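Local coordinates for protein aminotransferase (PDB 6L1O) that is a pyridoxal-phosphate-dependent aminotransferase of the bacilysin operon, involved in the biosynthesis of this dipeptide antibiotic, at residues D226-S238 with R247-Q259. Numbering follows the deposited sequence.
Sequences DAKTVGAELYSFS and RMAFAVGNEKIIQ. With PLP (pyridoxal-5'-phosphate), chain E.
Phosphate oxygen O3P of PLP is gripped from both segments: S238 OG donates to it at 2.7 Å, and R247 NH1 reaches it at 2.9 Å. R247 NH2 takes O1P in a nearly straight bond (177°), with the phosphorus in the guanidinium plane; the two bonds, with one from NH1 to A244 O, hold the rotation of that group. The arginine leaves its backbone away from 226-238 and curls back through bends at chi2 and chi3. S236 OG donates to O2P and also accepts from S238 N, a capping bond at the N-cap of the weakly bonded helix after it. A water donates to S238 OG and accepts from M248 N, linking the two segments beside the phosphate site. S236, S238 and R247 form part of the PLP phosphate site of this class I aminotransferase, with G103, K104 and Y66 of the second subunit also bonded to the cofactor.

From there 231-236 and 249-253 run antiparallel, with E233-V252 and Y235-F250 as hydrogen-bonded pairs; E233 N to V252 O is 2.7 Å. On the face away from PLP, F250 (chi1 58°) turns one face of its ring to Y235 CB, which lies over it in a CH-pi contact, 3.4 Å from F250 CZ. The two rings are nearly parallel but slid apart. F237 CE2 meets the F250 ring at its edge, and M248 SD stands above the F237 face at a distance. At the far end N254 N bonds G231 O, and N254 ND2 donates to K228 O at 2.9 Å, while N254 OD1 caps helix 255-266 through I257 N.

The pair lies within the mixed sheet, between strands 202-206 and 97-100. Helix 73-87 packs on Y235, F250 and V252; helix 103-114 backs L234 and I257 on the cofactor side; and helix 274-285 closes over F237 and M248.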
ATOM      1  N   ASP B 226      -8.540 -10.075  27.964  1.00 30.57           N
ATOM      2  CA  ASP B 226      -9.550 -10.027  26.884  1.00 32.18           C
ATOM      3  C   ASP B 226      -9.265  -9.026  25.742  1.00 29.03           C
ATOM      4  O   ASP B 226     -10.112  -8.835  24.869  1.00 27.60           O
ATOM      5  CB  ASP B 226     -10.966  -9.787  27.433  1.00 37.32           C
ATOM      6  CG  ASP B 226     -11.544 -11.034  28.114  1.00 42.36           C
ATOM      7  OD1 ASP B 226     -11.275 -12.178  27.648  1.00 42.12           O
ATOM      8  OD2 ASP B 226     -12.267 -10.850  29.108  1.00 44.93           O
ATOM      9  N   ALA B 227      -8.100  -8.396  25.742  1.00 25.10           N
ATOM     10  CA  ALA B 227      -7.751  -7.481  24.638  1.00 26.35           C
ATOM     11  C   ALA B 227      -7.647  -8.269  23.335  1.00 26.53           C
ATOM     12  O   ALA B 227      -8.164  -7.832  22.311  1.00 23.27           O
ATOM     13  CB  ALA B 227      -6.444  -6.756  24.936  1.00 29.07           C
ATOM     14  N   LYS B 228      -7.025  -9.450  23.397  1.00 26.29           N
ATOM     15  CA  LYS B 228      -6.818 -10.292  22.227  1.00 27.45           C
ATOM     16  C   LYS B 228      -8.113 -10.908  21.736  1.00 25.57           C
ATOM     17  O   LYS B 228      -8.189 -11.332  20.594  1.00 23.66           O
ATOM     18  CB  LYS B 228      -5.812 -11.427  22.508  1.00 28.55           C
ATOM     19  CG  LYS B 228      -4.524 -11.381  21.705  1.00 33.80           C
ATOM     20  CD  LYS B 228      -3.595 -12.494  22.203  1.00 39.96           C
ATOM     21  CE  LYS B 228      -2.160 -12.203  21.853  1.00 40.60           C
ATOM     22  NZ  LYS B 228      -1.316 -13.360  22.257  1.00 38.61           N
ATOM     23  N   THR B 229      -9.093 -11.004  22.621  1.00 26.00           N
ATOM     24  CA  THR B 229     -10.401 -11.511  22.302  1.00 26.93           C
ATOM     25  C   THR B 229     -11.215 -10.530  21.475  1.00 26.23           C
ATOM     26  O   THR B 229     -12.013 -10.966  20.672  1.00 26.54           O
ATOM     27  CB  THR B 229     -11.209 -11.810  23.608  1.00 31.64           C
ATOM     28  OG1 THR B 229     -10.447 -12.686  24.448  1.00 30.99           O
ATOM     29  CG2 THR B 229     -12.582 -12.442  23.273  1.00 34.50           C
ATOM     30  N   VAL B 230     -11.015  -9.217  21.694  1.00 22.93           N
ATOM     31  CA  VAL B 230     -11.855  -8.198  21.091  1.00 22.82           C
ATOM     32  C   VAL B 230     -11.145  -7.337  20.021  1.00 24.54           C
ATOM     33  O   VAL B 230     -11.806  -6.669  19.203  1.00 20.76           O
ATOM     34  CB  VAL B 230     -12.477  -7.268  22.131  1.00 24.55           C
ATOM     35  CG1 VAL B 230     -13.238  -8.085  23.211  1.00 27.75           C
ATOM     36  CG2 VAL B 230     -11.409  -6.377  22.774  1.00 28.00           C
ATOM     37  N   GLY B 231      -9.813  -7.364  19.978  1.00 23.63           N
ATOM     38  CA  GLY B 231      -9.168  -6.361  19.140  1.00 24.02           C
ATOM     39  C   GLY B 231      -7.743  -6.617  18.725  1.00 19.47           C
ATOM     40  O   GLY B 231      -7.272  -7.718  18.716  1.00 19.19           O
ATOM     41  N   ALA B 232      -7.102  -5.542  18.324  1.00 17.71           N
ATOM     42  CA  ALA B 232      -5.737  -5.605  17.796  1.00 17.68           C
ATOM     43  C   ALA B 232      -5.094  -4.257  18.045  1.00 16.65           C
ATOM     44  O   ALA B 232      -5.813  -3.260  18.265  1.00 18.93           O
ATOM     45  CB  ALA B 232      -5.750  -5.898  16.315  1.00 17.50           C
ATOM     46  N   GLU B 233      -3.773  -4.244  18.013  1.00 16.32           N
ATOM     47  CA  GLU B 233      -3.022  -3.012  18.251  1.00 16.25           C
ATOM     48  C   GLU B 233      -2.184  -2.733  16.997  1.00 15.26           C
ATOM     49  O   GLU B 233      -1.572  -3.638  16.457  1.00 15.55           O
ATOM     50  CB  GLU B 233      -2.161  -3.165  19.479  1.00 17.79           C
ATOM     51  CG  GLU B 233      -1.284  -1.981  19.815  1.00 19.71           C
ATOM     52  CD  GLU B 233      -0.823  -2.055  21.267  1.00 19.82           C
ATOM     53  OE1 GLU B 233      -1.455  -1.393  22.147  1.00 22.18           O
ATOM     54  OE2 GLU B 233       0.136  -2.805  21.497  1.00 21.30           O
ATOM     55  N   LEU B 234      -2.217  -1.477  16.551  1.00 14.41           N
ATOM     56  CA  LEU B 234      -1.475  -1.007  15.432  1.00 14.58           C
ATOM     57  C   LEU B 234      -0.199  -0.324  15.933  1.00 15.95           C
ATOM     58  O   LEU B 234      -0.278   0.663  16.675  1.00 14.17           O
ATOM     59  CB  LEU B 234      -2.309  -0.034  14.594  1.00 14.20           C
ATOM     60  CG  LEU B 234      -1.683   0.517  13.301  1.00 16.68           C
ATOM     61  CD1 LEU B 234      -1.480  -0.552  12.264  1.00 18.97           C
ATOM     62  CD2 LEU B 234      -2.518   1.610  12.710  1.00 18.06           C
ATOM     63  N   TYR B 235       0.935  -0.833  15.499  1.00 14.01           N
ATOM     64  CA  TYR B 235       2.257  -0.352  15.870  1.00 13.87           C
ATOM     65  C   TYR B 235       2.959   0.183  14.614  1.00 14.84           C
ATOM     66  O   TYR B 235       3.055  -0.541  13.625  1.00 13.75           O
ATOM     67  CB  TYR B 235       3.107  -1.460  16.510  1.00 14.45           C
ATOM     68  CG  TYR B 235       4.357  -0.909  17.209  1.00 15.19           C
ATOM     69  CD1 TYR B 235       4.330  -0.552  18.566  1.00 17.06           C
ATOM     70  CD2 TYR B 235       5.471  -0.541  16.483  1.00 14.43           C
ATOM     71  CE1 TYR B 235       5.440   0.011  19.197  1.00 17.11           C
ATOM     72  CE2 TYR B 235       6.570   0.047  17.098  1.00 17.26           C
ATOM     73  CZ  TYR B 235       6.547   0.319  18.475  1.00 17.47           C
ATOM     74  OH  TYR B 235       7.657   0.929  19.054  1.00 16.85           O
ATOM     75  N   SER B 236       3.432   1.422  14.657  1.00 12.43           N
ATOM     76  CA  SER B 236       4.188   2.037  13.536  1.00 13.11           C
ATOM     77  C   SER B 236       5.703   2.169  13.799  1.00 13.12           C
ATOM     78  O   SER B 236       6.141   2.442  14.913  1.00 12.54           O
ATOM     79  CB  SER B 236       3.602   3.412  13.230  1.00 13.69           C
ATOM     80  OG  SER B 236       4.321   4.034  12.160  1.00 15.44           O
ATOM     81  N   PHE B 237       6.500   2.054  12.742  1.00 13.06           N
ATOM     82  CA  PHE B 237       7.913   2.321  12.847  1.00 13.65           C
ATOM     83  C   PHE B 237       8.195   3.831  12.814  1.00 13.72           C
ATOM     84  O   PHE B 237       9.272   4.241  13.162  1.00 14.51           O
ATOM     85  CB  PHE B 237       8.680   1.579  11.731  1.00 14.53           C
ATOM     86  CG  PHE B 237       8.820   0.093  11.982  1.00 14.46           C
ATOM     87  CD1 PHE B 237       9.937  -0.451  12.558  1.00 14.34           C
ATOM     88  CD2 PHE B 237       7.768  -0.745  11.643  1.00 14.62           C
ATOM     89  CE1 PHE B 237      10.009  -1.829  12.842  1.00 15.63           C
ATOM     90  CE2 PHE B 237       7.836  -2.107  11.875  1.00 15.30           C
ATOM     91  CZ  PHE B 237       8.936  -2.651  12.516  1.00 15.50           C
ATOM     92  N   SER B 238       7.200   4.636  12.430  1.00 13.52           N
ATOM     93  CA  SER B 238       7.417   6.015  12.034  1.00 13.61           C
ATOM     94  C   SER B 238       7.955   6.876  13.138  1.00 15.82           C
ATOM     95  O   SER B 238       9.000   7.497  12.984  1.00 14.82           O
ATOM     96  CB  SER B 238       6.134   6.648  11.440  1.00 13.99           C
ATOM     97  OG  SER B 238       5.741   5.945  10.267  1.00 13.59           O
ATOM     98  N   ARG B 247       7.704   3.843   5.675  1.00 11.12           N
ATOM     99  CA  ARG B 247       6.332   3.299   5.486  1.00 11.42           C
ATOM    100  C   ARG B 247       6.197   1.857   5.965  1.00 13.63           C
ATOM    101  O   ARG B 247       6.004   0.946   5.160  1.00 12.31           O
ATOM    102  CB  ARG B 247       5.883   3.431   4.033  1.00 12.52           C
ATOM    103  CG  ARG B 247       6.079   4.819   3.398  1.00 13.61           C
ATOM    104  CD  ARG B 247       5.504   5.944   4.175  1.00 12.78           C
ATOM    105  NE  ARG B 247       4.098   5.719   4.543  1.00 13.59           N
ATOM    106  CZ  ARG B 247       3.600   5.916   5.732  1.00 14.84           C
ATOM    107  NH1 ARG B 247       4.364   6.357   6.725  1.00 14.84           N
ATOM    108  NH2 ARG B 247       2.313   5.663   5.969  1.00 15.12           N
ATOM    109  N   MET B 248       6.371   1.627   7.256  1.00 12.47           N
ATOM    110  CA  MET B 248       6.227   0.300   7.814  1.00 13.70           C
ATOM    111  C   MET B 248       5.445   0.316   9.113  1.00 14.23           C
ATOM    112  O   MET B 248       5.602   1.236   9.934  1.00 14.84           O
ATOM    113  CB  MET B 248       7.592  -0.350   8.028  1.00 16.71           C
ATOM    114  CG  MET B 248       8.235  -0.816   6.677  1.00 22.24           C
ATOM    115  SD  MET B 248       9.700  -1.785   6.945  1.00 29.28           S
ATOM    116  CE  MET B 248      10.763  -0.537   7.511  1.00 24.99           C
ATOM    117  N   ALA B 249       4.582  -0.691   9.294  1.00 13.50           N
ATOM    118  CA  ALA B 249       3.764  -0.813  10.461  1.00 12.55           C
ATOM    119  C   ALA B 249       3.278  -2.247  10.590  1.00 13.80           C
ATOM    120  O   ALA B 249       3.400  -3.037   9.632  1.00 13.36           O
ATOM    121  CB  ALA B 249       2.594   0.182  10.385  1.00 12.42           C
ATOM    122  N   PHE B 250       2.761  -2.621  11.760  1.00 12.52           N
ATOM    123  CA  PHE B 250       2.183  -3.930  11.878  1.00 15.26           C
ATOM    124  C   PHE B 250       1.004  -3.913  12.807  1.00 15.25           C
ATOM    125  O   PHE B 250       0.826  -2.957  13.563  1.00 14.43           O
ATOM    126  CB  PHE B 250       3.239  -4.979  12.279  1.00 13.40           C
ATOM    127  CG  PHE B 250       3.934  -4.682  13.578  1.00 14.50           C
ATOM    128  CD1 PHE B 250       3.354  -5.044  14.808  1.00 15.69           C
ATOM    129  CD2 PHE B 250       5.143  -4.029  13.593  1.00 14.05           C
ATOM    130  CE1 PHE B 250       3.994  -4.766  16.016  1.00 15.21           C
ATOM    131  CE2 PHE B 250       5.777  -3.742  14.792  1.00 15.11           C
ATOM    132  CZ  PHE B 250       5.224  -4.123  15.994  1.00 16.07           C
ATOM    133  N   ALA B 251       0.134  -4.929  12.673  1.00 15.11           N
ATOM    134  CA  ALA B 251      -0.907  -5.174  13.660  1.00 15.99           C
ATOM    135  C   ALA B 251      -0.617  -6.435  14.414  1.00 15.65           C
ATOM    136  O   ALA B 251      -0.155  -7.443  13.809  1.00 15.01           O
ATOM    137  CB  ALA B 251      -2.273  -5.251  13.051  1.00 15.45           C
ATOM    138  N   VAL B 252      -0.860  -6.392  15.716  1.00 15.38           N
ATOM    139  CA  VAL B 252      -0.784  -7.590  16.538  1.00 18.54           C
ATOM    140  C   VAL B 252      -2.104  -7.720  17.285  1.00 18.28           C
ATOM    141  O   VAL B 252      -2.659  -6.712  17.754  1.00 18.03           O
ATOM    142  CB  VAL B 252       0.367  -7.581  17.536  1.00 19.93           C
ATOM    143  CG1 VAL B 252       1.631  -8.052  16.901  1.00 21.09           C
ATOM    144  CG2 VAL B 252       0.569  -6.191  18.153  1.00 23.60           C
ATOM    145  N   GLY B 253      -2.610  -8.940  17.368  1.00 19.22           N
ATOM    146  CA  GLY B 253      -3.805  -9.217  18.164  1.00 23.95           C
ATOM    147  C   GLY B 253      -4.596 -10.430  17.678  1.00 23.25           C
ATOM    148  O   GLY B 253      -4.020 -11.416  17.244  1.00 20.32           O
ATOM    149  N   ASN B 254      -5.904 -10.304  17.767  1.00 21.28           N
ATOM    150  CA  ASN B 254      -6.835 -11.387  17.553  1.00 22.73           C
ATOM    151  C   ASN B 254      -6.597 -12.075  16.221  1.00 22.80           C
ATOM    152  O   ASN B 254      -6.626 -11.424  15.165  1.00 19.88           O
ATOM    153  CB  ASN B 254      -8.234 -10.824  17.568  1.00 23.72           C
ATOM    154  CG  ASN B 254      -9.273 -11.889  17.368  1.00 26.83           C
ATOM    155  OD1 ASN B 254      -9.628 -12.175  16.230  1.00 28.07           O
ATOM    156  ND2 ASN B 254      -9.754 -12.505  18.479  1.00 25.04           N
ATOM    157  N   GLU B 255      -6.410 -13.390  16.262  1.00 21.96           N
ATOM    158  CA  GLU B 255      -6.052 -14.162  15.082  1.00 19.58           C
ATOM    159  C   GLU B 255      -7.106 -14.158  13.980  1.00 17.88           C
ATOM    160  O   GLU B 255      -6.763 -14.319  12.831  1.00 23.65           O
ATOM    161  CB  GLU B 255      -5.649 -15.598  15.464  1.00 21.72           C
ATOM    162  N   LYS B 256      -8.379 -13.971  14.328  1.00 17.66           N
ATOM    163  CA  LYS B 256      -9.449 -13.816  13.381  1.00 19.39           C
ATOM    164  C   LYS B 256      -9.449 -12.478  12.681  1.00 20.36           C
ATOM    165  O   LYS B 256      -9.757 -12.395  11.508  1.00 21.08           O
ATOM    166  CB  LYS B 256     -10.868 -14.095  14.021  1.00 20.81           C
ATOM    167  N   ILE B 257      -9.067 -11.420  13.388  1.00 19.80           N
ATOM    168  CA  ILE B 257      -8.835 -10.127  12.767  1.00 18.80           C
ATOM    169  C   ILE B 257      -7.654 -10.224  11.820  1.00 18.35           C
ATOM    170  O   ILE B 257      -7.730  -9.755  10.683  1.00 17.37           O
ATOM    171  CB  ILE B 257      -8.612  -9.024  13.849  1.00 18.54           C
ATOM    172  CG1 ILE B 257      -9.891  -8.791  14.640  1.00 19.22           C
ATOM    173  CG2 ILE B 257      -8.216  -7.669  13.223  1.00 20.78           C
ATOM    174  CD1 ILE B 257      -9.741  -7.858  15.853  1.00 20.08           C
ATOM    175  N   ILE B 258      -6.545 -10.812  12.304  1.00 19.14           N
ATOM    176  CA  ILE B 258      -5.364 -10.962  11.499  1.00 18.31           C
ATOM    177  C   ILE B 258      -5.651 -11.783  10.225  1.00 18.51           C
ATOM    178  O   ILE B 258      -5.174 -11.480   9.157  1.00 17.75           O
ATOM    179  CB  ILE B 258      -4.202 -11.549  12.331  1.00 18.19           C
ATOM    180  CG1 ILE B 258      -3.843 -10.623  13.502  1.00 19.14           C
ATOM    181  CG2 ILE B 258      -2.983 -11.864  11.481  1.00 18.99           C
ATOM    182  CD1 ILE B 258      -3.452  -9.220  13.057  1.00 18.20           C
ATOM    183  N   GLN B 259      -6.467 -12.810  10.350  1.00 18.97           N
ATOM    184  CA  GLN B 259      -6.836 -13.622   9.184  1.00 20.85           C
ATOM    185  C   GLN B 259      -7.590 -12.816   8.142  1.00 18.61           C
ATOM    186  O   GLN B 259      -7.333 -12.952   6.966  1.00 19.39           O
ATOM    187  CB  GLN B 259      -7.679 -14.813   9.636  1.00 25.19           C
ATOM    188  CG  GLN B 259      -8.005 -15.794   8.524  1.00 29.38           C
ATOM    189  CD  GLN B 259      -9.163 -16.725   8.911  1.00 39.68           C
ATOM    190  OE1 GLN B 259      -9.496 -16.892  10.089  1.00 45.27           O
ATOM    191  NE2 GLN B 259      -9.799 -17.324   7.906  1.00 50.61           N
TER
HETATM  192  N1  PLP E 401      -1.580   7.179  14.425  1.00 19.85           N
HETATM  193  C2  PLP E 401      -1.403   8.424  14.901  1.00 19.71           C
HETATM  194  C2A PLP E 401      -2.373   9.040  15.867  1.00 19.38           C
HETATM  195  C3  PLP E 401      -0.326   9.248  14.402  1.00 20.79           C
HETATM  196  O3  PLP E 401      -0.110  10.510  14.788  1.00 20.76           O
HETATM  197  C4  PLP E 401       0.568   8.617  13.498  1.00 26.00           C
HETATM  198  C4A PLP E 401       1.429   9.594  12.738  1.00 34.09           C
HETATM  199  C5  PLP E 401       0.319   7.258  13.038  1.00 24.32           C
HETATM  200  C6  PLP E 401      -0.762   6.575  13.574  1.00 22.51           C
HETATM  201  C5A PLP E 401       1.268   6.518  12.142  1.00 22.73           C
HETATM  202  O4P PLP E 401       1.419   7.005  10.882  1.00 20.62           O
HETATM  203  P   PLP E 401       2.235   6.128   9.769  1.00 16.73           P
HETATM  204  O1P PLP E 401       1.297   6.022   8.621  1.00 14.39           O
HETATM  205  O2P PLP E 401       2.710   4.811  10.346  1.00 16.02           O
HETATM  206  O3P PLP E 401       3.433   6.980   9.452  1.00 16.38           O
HETATM  207  O   HOH W   1       7.082   4.009   8.788  1.00 16.47           O